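Xyloglucan-specific endo-beta-1,4-glucanase BoGH9A (Bacteroides ovatus, PDB 6DHT) hydrolyses internal beta-1,4-glucosidic linkages in the backbone of xyloglucan, releasing xyloglucan oligosaccharides. Local coordinates at residues A[109-114]-A[552-557]; A[185-190]-A[216-221]; A[205-208]-A[212-215]. All coordinates share one frame; numbering follows the deposited sequence.

Interaction 1: A[109-114]-A[552-557]; sequences DAALKS and NWNAAL. With EDO (1,2-ethanediol), chain G.
Leu557 carries CG directly across from its backbone N (chi1 -180°), a setting that sends its CD2 methyl to Ala111, while Ser114 keeps OG between its own backbone N and carbonyl carbon (chi1 74°), turned back over its own helix. The methyl groups meet with Ala111 CB 3.5 Å from Leu557 CD2. Ser114 and Asn554 were each modelled in two conformers, and the details of their mutual approach are doubtful. In the conformer given, Asn554 ND2 donates to Ala111 O at 3.1 Å, a fairly straight bond that lies in the carbonyl plane on a lone pair and also in the amide plane of Asn554. Ser114 OG also donates to Ala111 O, at 2.7 Å, tilted from the carbonyl plane, so two donors grip one buried carbonyl. The Asn554 amide is also held by the loop around Gly512 and Leu514: ND2 bonds to Gly512 O and OD1 accepts from Leu514 N, which probably limits its rotation. On another side of helix 105-117, Lys113 NZ donates to O1 of an ethanediol, probably from the crystallisation liquor, and to the carbonyls of Tyr128, Ile202 and Asn203. The axes of the two short segments approach to 8.9 Å and run roughly antiparallel (153°), joining an early helix to the last helix of the catalytic domain, as expected for the (alpha/alpha)6 barrel of glycosyl hydrolase family 9.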
ATOM      1  N   ASP A 109       0.767 -12.005  -3.734  1.00 12.35           N
ATOM      2  CA  ASP A 109       0.960 -12.852  -2.572  1.00 12.83           C
ATOM      3  C   ASP A 109       2.148 -12.390  -1.755  1.00 11.70           C
ATOM      4  O   ASP A 109       2.071 -12.299  -0.522  1.00 13.54           O
ATOM      5  CB  ASP A 109       1.159 -14.323  -2.989  1.00 14.20           C
ATOM      6  CG  ASP A 109      -0.112 -14.980  -3.543  1.00 17.01           C
ATOM      7  OD1 ASP A 109      -1.157 -14.327  -3.653  1.00 15.19           O
ATOM      8  OD2 ASP A 109      -0.018 -16.176  -3.890  1.00 19.79           O
ATOM      9  N   ALA A 110       3.253 -12.096  -2.428  1.00 12.41           N
ATOM     10  CA  ALA A 110       4.444 -11.613  -1.707  1.00 13.16           C
ATOM     11  C   ALA A 110       4.214 -10.278  -0.976  1.00 11.97           C
ATOM     12  O   ALA A 110       4.681 -10.071   0.140  1.00 12.38           O
ATOM     13  CB  ALA A 110       5.624 -11.489  -2.648  1.00 12.11           C
ATOM     14  N   ALA A 111       3.501  -9.379  -1.642  1.00 11.96           N
ATOM     15  CA  ALA A 111       3.167  -8.085  -1.068  1.00 10.95           C
ATOM     16  C   ALA A 111       2.363  -8.240   0.221  1.00 12.30           C
ATOM     17  O   ALA A 111       2.580  -7.518   1.205  1.00 12.74           O
ATOM     18  CB  ALA A 111       2.432  -7.250  -2.074  1.00 12.21           C
ATOM     19  N   LEU A 112       1.413  -9.180   0.234  1.00 11.65           N
ATOM     20  CA  LEU A 112       0.656  -9.452   1.438  1.00 11.75           C
ATOM     21  C   LEU A 112       1.498 -10.158   2.490  1.00 11.53           C
ATOM     22  O   LEU A 112       1.400  -9.830   3.690  1.00 12.73           O
ATOM     23  CB  LEU A 112      -0.572 -10.287   1.065  1.00 11.60           C
ATOM     24  CG  LEU A 112      -1.507 -10.631   2.216  1.00 11.95           C
ATOM     25  CD1 LEU A 112      -2.013  -9.405   2.961  1.00 12.25           C
ATOM     26  CD2 LEU A 112      -2.679 -11.428   1.673  1.00 13.07           C
ATOM     27  N   LYS A 113       2.331 -11.090   2.065  1.00 10.84           N
ATOM     28  CA  LYS A 113       3.162 -11.852   2.982  1.00 12.42           C
ATOM     29  C   LYS A 113       4.203 -10.959   3.667  1.00 13.21           C
ATOM     30  O   LYS A 113       4.701 -11.302   4.745  1.00 13.72           O
ATOM     31  CB  LYS A 113       3.822 -12.999   2.217  1.00 12.55           C
ATOM     32  CG  LYS A 113       4.630 -13.991   3.010  1.00 15.94           C
ATOM     33  CD  LYS A 113       3.854 -14.693   4.104  1.00 19.59           C
ATOM     34  CE  LYS A 113       4.700 -15.823   4.714  1.00 18.52           C
ATOM     35  NZ  LYS A 113       4.936 -16.973   3.797  1.00 20.81           N
ATOM     36  N   SER A 114       4.535  -9.815   3.067  1.00 11.50           N
ATOM     37  CA  SER A 114       5.464  -8.882   3.699  0.58 12.14           C
ATOM     38  C   SER A 114       4.986  -8.475   5.089  1.00 13.64           C
ATOM     39  O   SER A 114       5.809  -8.252   5.996  1.00 13.03           O
ATOM     40  CB  SER A 114       5.641  -7.633   2.833  0.58 12.69           C
ATOM     41  OG  SER A 114       4.512  -6.763   2.883  0.58 13.65           O
ATOM     42  N   ASN A 552       2.285   1.165   4.601  1.00 12.80           N
ATOM     43  CA  ASN A 552       1.342   1.904   3.762  1.00 11.25           C
ATOM     44  C   ASN A 552       1.723   1.837   2.312  1.00 12.58           C
ATOM     45  O   ASN A 552       0.873   1.938   1.448  1.00 13.24           O
ATOM     46  CB  ASN A 552       1.154   3.345   4.228  1.00 11.59           C
ATOM     47  CG  ASN A 552       2.460   4.102   4.375  1.00 16.29           C
ATOM     48  OD1 ASN A 552       3.428   3.627   4.999  1.00 13.74           O
ATOM     49  ND2 ASN A 552       2.495   5.293   3.806  1.00 15.40           N
ATOM     50  N   TRP A 553       3.012   1.665   2.036  1.00 11.82           N
ATOM     51  CA  TRP A 553       3.490   1.513   0.673  1.00 11.13           C
ATOM     52  C   TRP A 553       3.178   0.100   0.186  1.00 11.14           C
ATOM     53  O   TRP A 553       2.717  -0.080  -0.939  1.00 12.33           O
ATOM     54  CB  TRP A 553       4.995   1.834   0.596  1.00 10.41           C
ATOM     55  CG  TRP A 553       5.279   3.263   0.936  1.00 11.57           C
ATOM     56  CD1 TRP A 553       4.374   4.241   1.117  1.00 12.92           C
ATOM     57  CD2 TRP A 553       6.569   3.870   1.133  1.00 12.96           C
ATOM     58  NE1 TRP A 553       4.996   5.411   1.413  1.00 14.74           N
ATOM     59  CE2 TRP A 553       6.346   5.213   1.445  1.00 11.94           C
ATOM     60  CE3 TRP A 553       7.879   3.399   1.080  1.00 12.99           C
ATOM     61  CZ2 TRP A 553       7.383   6.116   1.688  1.00 13.54           C
ATOM     62  CZ3 TRP A 553       8.914   4.293   1.327  1.00 14.32           C
ATOM     63  CH2 TRP A 553       8.656   5.630   1.631  1.00 14.89           C
ATOM     64  N   ASN A 554       3.358  -0.898   1.039  1.00 11.51           N
ATOM     65  CA  ASN A 554       2.954  -2.245   0.674  0.61 10.47           C
ATOM     66  C   ASN A 554       1.439  -2.418   0.594  1.00 11.13           C
ATOM     67  O   ASN A 554       0.961  -3.271  -0.166  1.00 11.43           O
ATOM     68  CB  ASN A 554       3.591  -3.292   1.562  0.61 11.45           C
ATOM     69  CG  ASN A 554       4.732  -3.957   0.868  0.61 11.57           C
ATOM     70  OD1 ASN A 554       5.699  -3.290   0.485  0.61 12.51           O
ATOM     71  ND2 ASN A 554       4.614  -5.243   0.617  0.61 11.64           N
ATOM     72  N   ALA A 555       0.676  -1.609   1.343  1.00 10.51           N
ATOM     73  CA  ALA A 555      -0.780  -1.689   1.257  1.00 10.56           C
ATOM     74  C   ALA A 555      -1.208  -1.306  -0.144  1.00 10.83           C
ATOM     75  O   ALA A 555      -2.089  -1.929  -0.725  1.00 11.03           O
ATOM     76  CB  ALA A 555      -1.428  -0.780   2.275  1.00 11.21           C
ATOM     77  N   ALA A 556      -0.567  -0.274  -0.692  1.00 10.73           N
ATOM     78  CA  ALA A 556      -0.837   0.158  -2.064  1.00 10.72           C
ATOM     79  C   ALA A 556      -0.500  -0.936  -3.060  1.00 10.11           C
ATOM     80  O   ALA A 556      -1.231  -1.193  -4.012  1.00 11.68           O
ATOM     81  CB  ALA A 556      -0.060   1.422  -2.387  1.00 12.95           C
ATOM     82  N   LEU A 557       0.655  -1.562  -2.867  1.00  9.96           N
ATOM     83  CA  LEU A 557       1.042  -2.675  -3.742  1.00 10.47           C
ATOM     84  C   LEU A 557       0.078  -3.843  -3.656  1.00 10.73           C
ATOM     85  O   LEU A 557      -0.312  -4.395  -4.678  1.00 11.20           O
ATOM     86  CB  LEU A 557       2.450  -3.133  -3.372  1.00 12.01           C
ATOM     87  CG  LEU A 557       3.030  -4.286  -4.176  1.00 12.06           C
ATOM     88  CD1 LEU A 557       3.139  -3.920  -5.665  1.00 14.28           C
ATOM     89  CD2 LEU A 557       4.372  -4.716  -3.615  1.00 12.06           C
TER
HETATM   90  C1  EDO G 606       4.384 -17.189  -0.086  1.00 33.41           C
HETATM   91  O1  EDO G 606       5.536 -17.127   0.775  1.00 36.01           O
HETATM   92  C2  EDO G 606       3.900 -15.774  -0.395  1.00 31.35           C
HETATM   93  O2  EDO G 606       4.902 -15.026  -1.115  1.00 21.12           O

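Interaction 2: A[185-190]-A[216-221]; sequences LMQSIY and DEMQFN. With CA (calcium ion), chain D.
Met186 and Met218 meet through their thioether ends: Met186 CE lies 3.5 Å from Met218 CE and 3.6 Å from Met218 SD. The Met218 chain folds at chi2 (-59°) and again at chi3, which brings its sulfur and terminal methyl round to Met186. Nearer the backbone of Met218, Gln187 OE1 rests against carbon, 3.4 Å from both Met218 CB and Met218 CG, as the two side chains lie alongside each other, running opposite ways. The next shell sets the turn of that amide: Gln187 NE2 bonds to Gln277 OE1 and Ser278 OG, leaving OE1 on the methionine side. Phe115 packs on Met186 and Leu112 on Met218, adding further apolar contacts from helix 105-117. Farther out, helix 213-226 is tied down near its start, where Asp216 OD2 binds a calcium ion at 2.3 Å, Asp216 OD1 bonds to Tyr289 OH, and Glu217 forms a salt bridge with Arg119. Helices 176-192 and 213-226 of the catalytic domain thus adhere here by dispersion between flexible thioethers, and Gln187 OE1, buried with no polar partner, probably carries a desolvation cost, while NE2 is satisfied by Gln277 and Ser278.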
ATOM      1  N   LEU A 185      -7.241   0.516   3.345  1.00 11.64           N
ATOM      2  CA  LEU A 185      -7.027   0.425   1.906  1.00 11.66           C
ATOM      3  C   LEU A 185      -7.110  -1.034   1.449  1.00 11.16           C
ATOM      4  O   LEU A 185      -7.821  -1.339   0.483  1.00 10.98           O
ATOM      5  CB  LEU A 185      -5.669   1.040   1.530  1.00 11.12           C
ATOM      6  CG  LEU A 185      -5.319   0.942   0.039  1.00 11.93           C
ATOM      7  CD1 LEU A 185      -6.359   1.618  -0.834  1.00 12.37           C
ATOM      8  CD2 LEU A 185      -3.947   1.539  -0.195  1.00 13.05           C
ATOM      9  N   MET A 186      -6.416  -1.942   2.133  1.00 11.34           N
ATOM     10  CA  MET A 186      -6.403  -3.330   1.713  1.00 10.77           C
ATOM     11  C   MET A 186      -7.792  -3.930   1.827  1.00 10.83           C
ATOM     12  O   MET A 186      -8.215  -4.703   0.959  1.00 11.68           O
ATOM     13  CB  MET A 186      -5.357  -4.151   2.458  1.00 11.28           C
ATOM     14  CG  MET A 186      -3.938  -3.739   2.085  1.00 10.59           C
ATOM     15  SD  MET A 186      -2.657  -4.696   2.886  1.00 12.09           S
ATOM     16  CE  MET A 186      -2.668  -3.996   4.503  1.00 11.77           C
ATOM     17  N   GLN A 187      -8.501  -3.588   2.888  1.00 11.19           N
ATOM     18  CA  GLN A 187      -9.869  -4.092   3.086  1.00 10.70           C
ATOM     19  C   GLN A 187     -10.868  -3.464   2.121  1.00 11.93           C
ATOM     20  O   GLN A 187     -11.947  -4.034   1.882  1.00 12.04           O
ATOM     21  CB  GLN A 187     -10.289  -3.953   4.577  1.00 10.97           C
ATOM     22  CG  GLN A 187      -9.546  -4.962   5.431  1.00 12.75           C
ATOM     23  CD  GLN A 187      -9.988  -5.107   6.886  1.00 12.58           C
ATOM     24  OE1 GLN A 187      -9.646  -6.115   7.500  1.00 14.94           O
ATOM     25  NE2 GLN A 187     -10.658  -4.116   7.446  1.00 12.39           N
ATOM     26  N   SER A 188     -10.564  -2.305   1.544  1.00 12.25           N
ATOM     27  CA  SER A 188     -11.399  -1.749   0.471  1.00 12.48           C
ATOM     28  C   SER A 188     -11.312  -2.687  -0.740  1.00 12.48           C
ATOM     29  O   SER A 188     -12.335  -3.059  -1.339  1.00 13.34           O
ATOM     30  CB  SER A 188     -10.942  -0.339   0.069  1.00 13.09           C
ATOM     31  OG  SER A 188     -11.050   0.572   1.152  1.00 14.04           O
ATOM     32  N   ILE A 189     -10.110  -3.108  -1.113  1.00 11.34           N
ATOM     33  CA  ILE A 189      -9.962  -3.974  -2.281  1.00 11.69           C
ATOM     34  C   ILE A 189     -10.495  -5.390  -1.975  1.00 12.87           C
ATOM     35  O   ILE A 189     -11.126  -6.039  -2.831  1.00 12.22           O
ATOM     36  CB  ILE A 189      -8.477  -3.956  -2.800  1.00 12.46           C
ATOM     37  CG1 ILE A 189      -8.225  -2.729  -3.707  1.00 14.26           C
ATOM     38  CG2 ILE A 189      -8.109  -5.198  -3.584  1.00 13.22           C
ATOM     39  CD1 ILE A 189      -8.389  -1.428  -3.090  1.00 19.07           C
ATOM     40  N   TYR A 190     -10.274  -5.853  -0.751  1.00 12.42           N
ATOM     41  CA  TYR A 190     -10.841  -7.131  -0.317  1.00 12.05           C
ATOM     42  C   TYR A 190     -12.346  -7.248  -0.620  1.00 12.66           C
ATOM     43  O   TYR A 190     -12.821  -8.269  -1.139  1.00 14.13           O
ATOM     44  CB  TYR A 190     -10.590  -7.316   1.189  1.00 12.85           C
ATOM     45  CG  TYR A 190     -11.303  -8.531   1.723  1.00 13.35           C
ATOM     46  CD1 TYR A 190     -10.739  -9.798   1.596  1.00 14.02           C
ATOM     47  CD2 TYR A 190     -12.545  -8.404   2.345  1.00 14.57           C
ATOM     48  CE1 TYR A 190     -11.437 -10.931   2.030  1.00 14.46           C
ATOM     49  CE2 TYR A 190     -13.210  -9.492   2.781  1.00 13.26           C
ATOM     50  CZ  TYR A 190     -12.649 -10.747   2.649  1.00 13.34           C
ATOM     51  OH  TYR A 190     -13.397 -11.834   3.105  1.00 18.50           O
ATOM     52  N   ASP A 216      -6.899 -12.657   8.120  1.00 12.86           N
ATOM     53  CA  ASP A 216      -6.028 -13.094   9.225  1.00 12.96           C
ATOM     54  C   ASP A 216      -4.910 -12.097   9.469  1.00 14.97           C
ATOM     55  O   ASP A 216      -4.589 -11.728  10.618  1.00 16.29           O
ATOM     56  CB  ASP A 216      -5.404 -14.453   8.984  1.00 13.05           C
ATOM     57  CG  ASP A 216      -6.423 -15.585   8.959  1.00 16.18           C
ATOM     58  OD1 ASP A 216      -7.246 -15.706   9.900  1.00 16.28           O
ATOM     59  OD2 ASP A 216      -6.363 -16.353   7.988  1.00 15.21           O
ATOM     60  N   GLU A 217      -4.275 -11.675   8.386  1.00 13.79           N
ATOM     61  CA  GLU A 217      -3.165 -10.753   8.524  1.00 13.52           C
ATOM     62  C   GLU A 217      -3.615  -9.413   9.106  1.00 13.87           C
ATOM     63  O   GLU A 217      -2.988  -8.899  10.038  1.00 14.34           O
ATOM     64  CB  GLU A 217      -2.432 -10.544   7.194  1.00 12.75           C
ATOM     65  CG  GLU A 217      -1.082  -9.821   7.365  1.00 13.05           C
ATOM     66  CD  GLU A 217      -0.123 -10.611   8.251  1.00 14.37           C
ATOM     67  OE1 GLU A 217       0.104 -11.810   7.956  1.00 15.40           O
ATOM     68  OE2 GLU A 217       0.361 -10.051   9.272  1.00 15.36           O
ATOM     69  N   MET A 218      -4.710  -8.865   8.581  1.00 12.05           N
ATOM     70  CA  MET A 218      -5.211  -7.625   9.108  1.00 12.77           C
ATOM     71  C   MET A 218      -5.485  -7.773  10.587  1.00 13.39           C
ATOM     72  O   MET A 218      -5.189  -6.868  11.356  1.00 14.16           O
ATOM     73  CB  MET A 218      -6.482  -7.151   8.388  1.00 13.15           C
ATOM     74  CG  MET A 218      -6.400  -7.035   6.861  1.00 12.44           C
ATOM     75  SD  MET A 218      -5.139  -5.913   6.232  1.00 13.18           S
ATOM     76  CE  MET A 218      -3.837  -7.068   5.834  1.00 12.51           C
ATOM     77  N   GLN A 219      -6.087  -8.898  10.978  1.00 13.33           N
ATOM     78  CA  GLN A 219      -6.488  -9.058  12.374  1.00 14.73           C
ATOM     79  C   GLN A 219      -5.297  -9.024  13.307  1.00 15.38           C
ATOM     80  O   GLN A 219      -5.418  -8.575  14.453  1.00 15.38           O
ATOM     81  CB  GLN A 219      -7.269 -10.361  12.559  1.00 14.81           C
ATOM     82  CG  GLN A 219      -8.519 -10.210  13.444  1.00 17.73           C
ATOM     83  CD  GLN A 219      -8.239 -10.055  14.944  1.00 17.68           C
ATOM     84  OE1 GLN A 219      -7.414 -10.769  15.533  1.00 19.60           O
ATOM     85  NE2 GLN A 219      -8.926  -9.107  15.564  1.00 20.53           N
ATOM     86  N   PHE A 220      -4.140  -9.465  12.822  1.00 14.46           N
ATOM     87  CA  PHE A 220      -2.951  -9.453  13.666  1.00 14.28           C
ATOM     88  C   PHE A 220      -2.654  -8.039  14.141  1.00 15.11           C
ATOM     89  O   PHE A 220      -2.190  -7.828  15.270  1.00 17.01           O
ATOM     90  CB  PHE A 220      -1.729 -10.011  12.963  1.00 15.27           C
ATOM     91  CG  PHE A 220      -0.626 -10.318  13.919  1.00 17.08           C
ATOM     92  CD1 PHE A 220      -0.613 -11.524  14.602  1.00 17.55           C
ATOM     93  CD2 PHE A 220       0.344  -9.377  14.207  1.00 18.18           C
ATOM     94  CE1 PHE A 220       0.398 -11.809  15.519  1.00 18.65           C
ATOM     95  CE2 PHE A 220       1.359  -9.666  15.132  1.00 17.00           C
ATOM     96  CZ  PHE A 220       1.361 -10.878  15.796  1.00 19.36           C
ATOM     97  N   ASN A 221      -2.890  -7.057  13.274  1.00 13.98           N
ATOM     98  CA  ASN A 221      -2.722  -5.669  13.640  1.00 13.65           C
ATOM     99  C   ASN A 221      -3.987  -5.090  14.299  1.00 13.65           C
ATOM    100  O   ASN A 221      -3.871  -4.318  15.228  1.00 14.48           O
ATOM    101  CB  ASN A 221      -2.275  -4.810  12.454  1.00 15.34           C
ATOM    102  CG  ASN A 221      -1.717  -3.467  12.897  1.00 14.04           C
ATOM    103  OD1 ASN A 221      -0.563  -3.394  13.309  1.00 13.46           O
ATOM    104  ND2 ASN A 221      -2.518  -2.409  12.844  1.00 14.16           N
TER
HETATM  105 CA    CA D 603      -6.734 -18.273   6.786  1.00 17.76          CA
HETATM  106  O   HOH W   1      -7.310 -20.199   5.546  1.00 22.17           O

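Interaction 3: A[205-208]-A[212-215]. With CA (calcium ion), chain D.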
ATOM      1  N   PRO A 205       0.794 -18.712   9.404  1.00 18.96           N
ATOM      2  CA  PRO A 205       0.303 -19.665  10.405  1.00 20.59           C
ATOM      3  C   PRO A 205      -1.209 -19.892  10.317  1.00 24.50           C
ATOM      4  O   PRO A 205      -1.699 -20.968  10.687  1.00 22.81           O
ATOM      5  CB  PRO A 205       0.721 -19.023  11.729  1.00 24.66           C
ATOM      6  CG  PRO A 205       1.933 -18.234  11.372  1.00 19.71           C
ATOM      7  CD  PRO A 205       1.643 -17.680  10.011  1.00 18.19           C
ATOM      8  N   GLU A 206      -1.925 -18.906   9.789  1.00 17.29           N
ATOM      9  CA  GLU A 206      -3.382 -18.940   9.745  1.00 17.40           C
ATOM     10  C   GLU A 206      -3.910 -19.460   8.399  1.00 19.30           C
ATOM     11  O   GLU A 206      -5.112 -19.347   8.119  1.00 18.06           O
ATOM     12  CB  GLU A 206      -3.965 -17.555  10.065  1.00 19.32           C
ATOM     13  CG  GLU A 206      -3.463 -16.948  11.398  1.00 18.05           C
ATOM     14  CD  GLU A 206      -2.060 -16.330  11.339  1.00 20.89           C
ATOM     15  OE1 GLU A 206      -1.475 -16.195  10.237  1.00 20.84           O
ATOM     16  OE2 GLU A 206      -1.541 -15.963  12.432  1.00 23.28           O
ATOM     17  N   SER A 207      -3.035 -20.028   7.577  1.00 18.61           N
ATOM     18  CA  SER A 207      -3.438 -20.473   6.245  1.00 18.56           C
ATOM     19  C   SER A 207      -4.364 -21.689   6.243  1.00 21.49           C
ATOM     20  O   SER A 207      -4.994 -21.965   5.230  1.00 23.73           O
ATOM     21  CB  SER A 207      -2.243 -20.758   5.339  1.00 20.82           C
ATOM     22  OG  SER A 207      -1.604 -19.544   4.942  1.00 19.31           O
ATOM     23  N   ASN A 208      -4.465 -22.398   7.363  1.00 20.70           N
ATOM     24  CA  ASN A 208      -5.321 -23.595   7.390  1.00 26.13           C
ATOM     25  C   ASN A 208      -6.586 -23.435   8.219  1.00 28.41           C
ATOM     26  O   ASN A 208      -7.270 -24.419   8.501  1.00 30.92           O
ATOM     27  CB  ASN A 208      -4.516 -24.821   7.830  1.00 25.64           C
ATOM     28  CG  ASN A 208      -3.459 -25.215   6.805  1.00 38.49           C
ATOM     29  OD1 ASN A 208      -2.303 -25.448   7.149  1.00 48.46           O
ATOM     30  ND2 ASN A 208      -3.849 -25.263   5.533  1.00 42.80           N
ATOM     31  N   PRO A 212     -10.288 -16.008   5.277  1.00 15.85           N
ATOM     32  CA  PRO A 212      -9.336 -15.549   4.248  1.00 15.65           C
ATOM     33  C   PRO A 212      -8.063 -14.978   4.859  1.00 14.92           C
ATOM     34  O   PRO A 212      -8.090 -14.199   5.819  1.00 15.06           O
ATOM     35  CB  PRO A 212     -10.120 -14.458   3.505  1.00 16.08           C
ATOM     36  CG  PRO A 212     -11.583 -14.884   3.675  1.00 16.09           C
ATOM     37  CD  PRO A 212     -11.618 -15.395   5.099  1.00 18.50           C
ATOM     38  N   ASP A 213      -6.952 -15.404   4.288  1.00 13.91           N
ATOM     39  CA  ASP A 213      -5.629 -15.077   4.815  1.00 14.07           C
ATOM     40  C   ASP A 213      -5.378 -13.568   4.890  1.00 13.49           C
ATOM     41  O   ASP A 213      -4.726 -13.125   5.828  1.00 12.94           O
ATOM     42  CB  ASP A 213      -4.515 -15.754   4.017  1.00 13.85           C
ATOM     43  CG  ASP A 213      -4.350 -17.231   4.324  1.00 16.97           C
ATOM     44  OD1 ASP A 213      -5.139 -17.781   5.126  1.00 15.98           O
ATOM     45  OD2 ASP A 213      -3.446 -17.848   3.733  1.00 18.52           O
ATOM     46  N   LEU A 214      -5.879 -12.786   3.929  1.00 13.91           N
ATOM     47  CA  LEU A 214      -5.767 -11.331   4.035  1.00 12.54           C
ATOM     48  C   LEU A 214      -6.383 -10.846   5.338  1.00 11.44           C
ATOM     49  O   LEU A 214      -5.787 -10.003   6.021  1.00 13.31           O
ATOM     50  CB  LEU A 214      -6.371 -10.602   2.840  1.00 12.53           C
ATOM     51  CG  LEU A 214      -6.259  -9.073   2.875  1.00 13.54           C
ATOM     52  CD1 LEU A 214      -6.137  -8.569   1.433  1.00 16.71           C
ATOM     53  CD2 LEU A 214      -7.396  -8.405   3.573  1.00 14.83           C
ATOM     54  N   LEU A 215      -7.558 -11.369   5.707  1.00 12.37           N
ATOM     55  CA  LEU A 215      -8.200 -10.941   6.939  1.00 12.33           C
ATOM     56  C   LEU A 215      -7.450 -11.445   8.166  1.00 12.93           C
ATOM     57  O   LEU A 215      -7.352 -10.717   9.146  1.00 12.96           O
ATOM     58  CB  LEU A 215      -9.638 -11.429   6.997  1.00 12.78           C
ATOM     59  CG  LEU A 215     -10.595 -10.807   5.987  1.00 12.59           C
ATOM     60  CD1 LEU A 215     -12.038 -11.293   6.250  1.00 15.42           C
ATOM     61  CD2 LEU A 215     -10.539  -9.279   5.963  1.00 14.34           C
TER
HETATM   62 CA    CA D 603      -6.734 -18.273   6.786  1.00 17.76          CA
HETATM   63  O   HOH W   1      -7.310 -20.199   5.546  1.00 22.17           O
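A calcium site formed by the loop ahead of helix 213-226 and by the first turn of that helix brings these segments together. The ion is bound by Glu206 O at 2.4 Å and by Asp213 OD1, also at 2.4 Å; Asn209 OD1, Thr211 O, Asp216 OD2 and water 1 complete six ligands. Glu206 thus serves through its backbone carbonyl, while its carboxylate turns to a salt bridge with Arg119. Glu206 O and Asp213 OD1 lie 3.4 Å apart, drawn close by the shared metal and not by a bond of their own. The other carboxylate oxygen of Asp213 works in the second shell: Ser207 OG donates to Asp213 OD2 at 2.8 Å, coming from above the carboxylate plane, 38° out of it. Ser207 places OG beside its own backbone N (chi1 -72°), where the hydroxyl can serve Asp213 and also bond to Ile204 N. Asp213 OD2 is bonded to Ile202 N as well, so each carboxylate oxygen has its own task, OD1 for the ion and OD2 for the loop. Replacing Ser207 by an alanine removes the hydroxyl, which would probably leave the Asp213 carboxylate freer to turn against the metal and cost Ile204 N this acceptor. Water 1, 2.4 Å from the calcium, gives a weak bond to Ser207 O at 2.9 Å and so adds an indirect, water-mediated link between ion and loop. With two carboxylates, Asp213 and Asp216, among its ligands, the ion is likely to neutralise negative charge gathered at the start of this helix and to hold the loop folded against it.

After the strands of the N-terminal Ig-like domain, helix 105-117 is the first helix, and it finds its partner in interaction 1 only after 437 intervening residues, closing a loop that spans most of the catalytic domain. Within that loop, helix 176-192 meets helix 213-226 in interaction 2, with 25 residues between the segments. Nested inside again, interaction 3 closes a three-residue gap just before 216-221. The three contacts therefore nest and none cross. One calcium ion and its water belong to both inner contacts, and helix 213-226 carries a segment of each. Leu112 packs on Leu214, and Ala555 touches Met186, so the outer helix pair leans directly on the inner one.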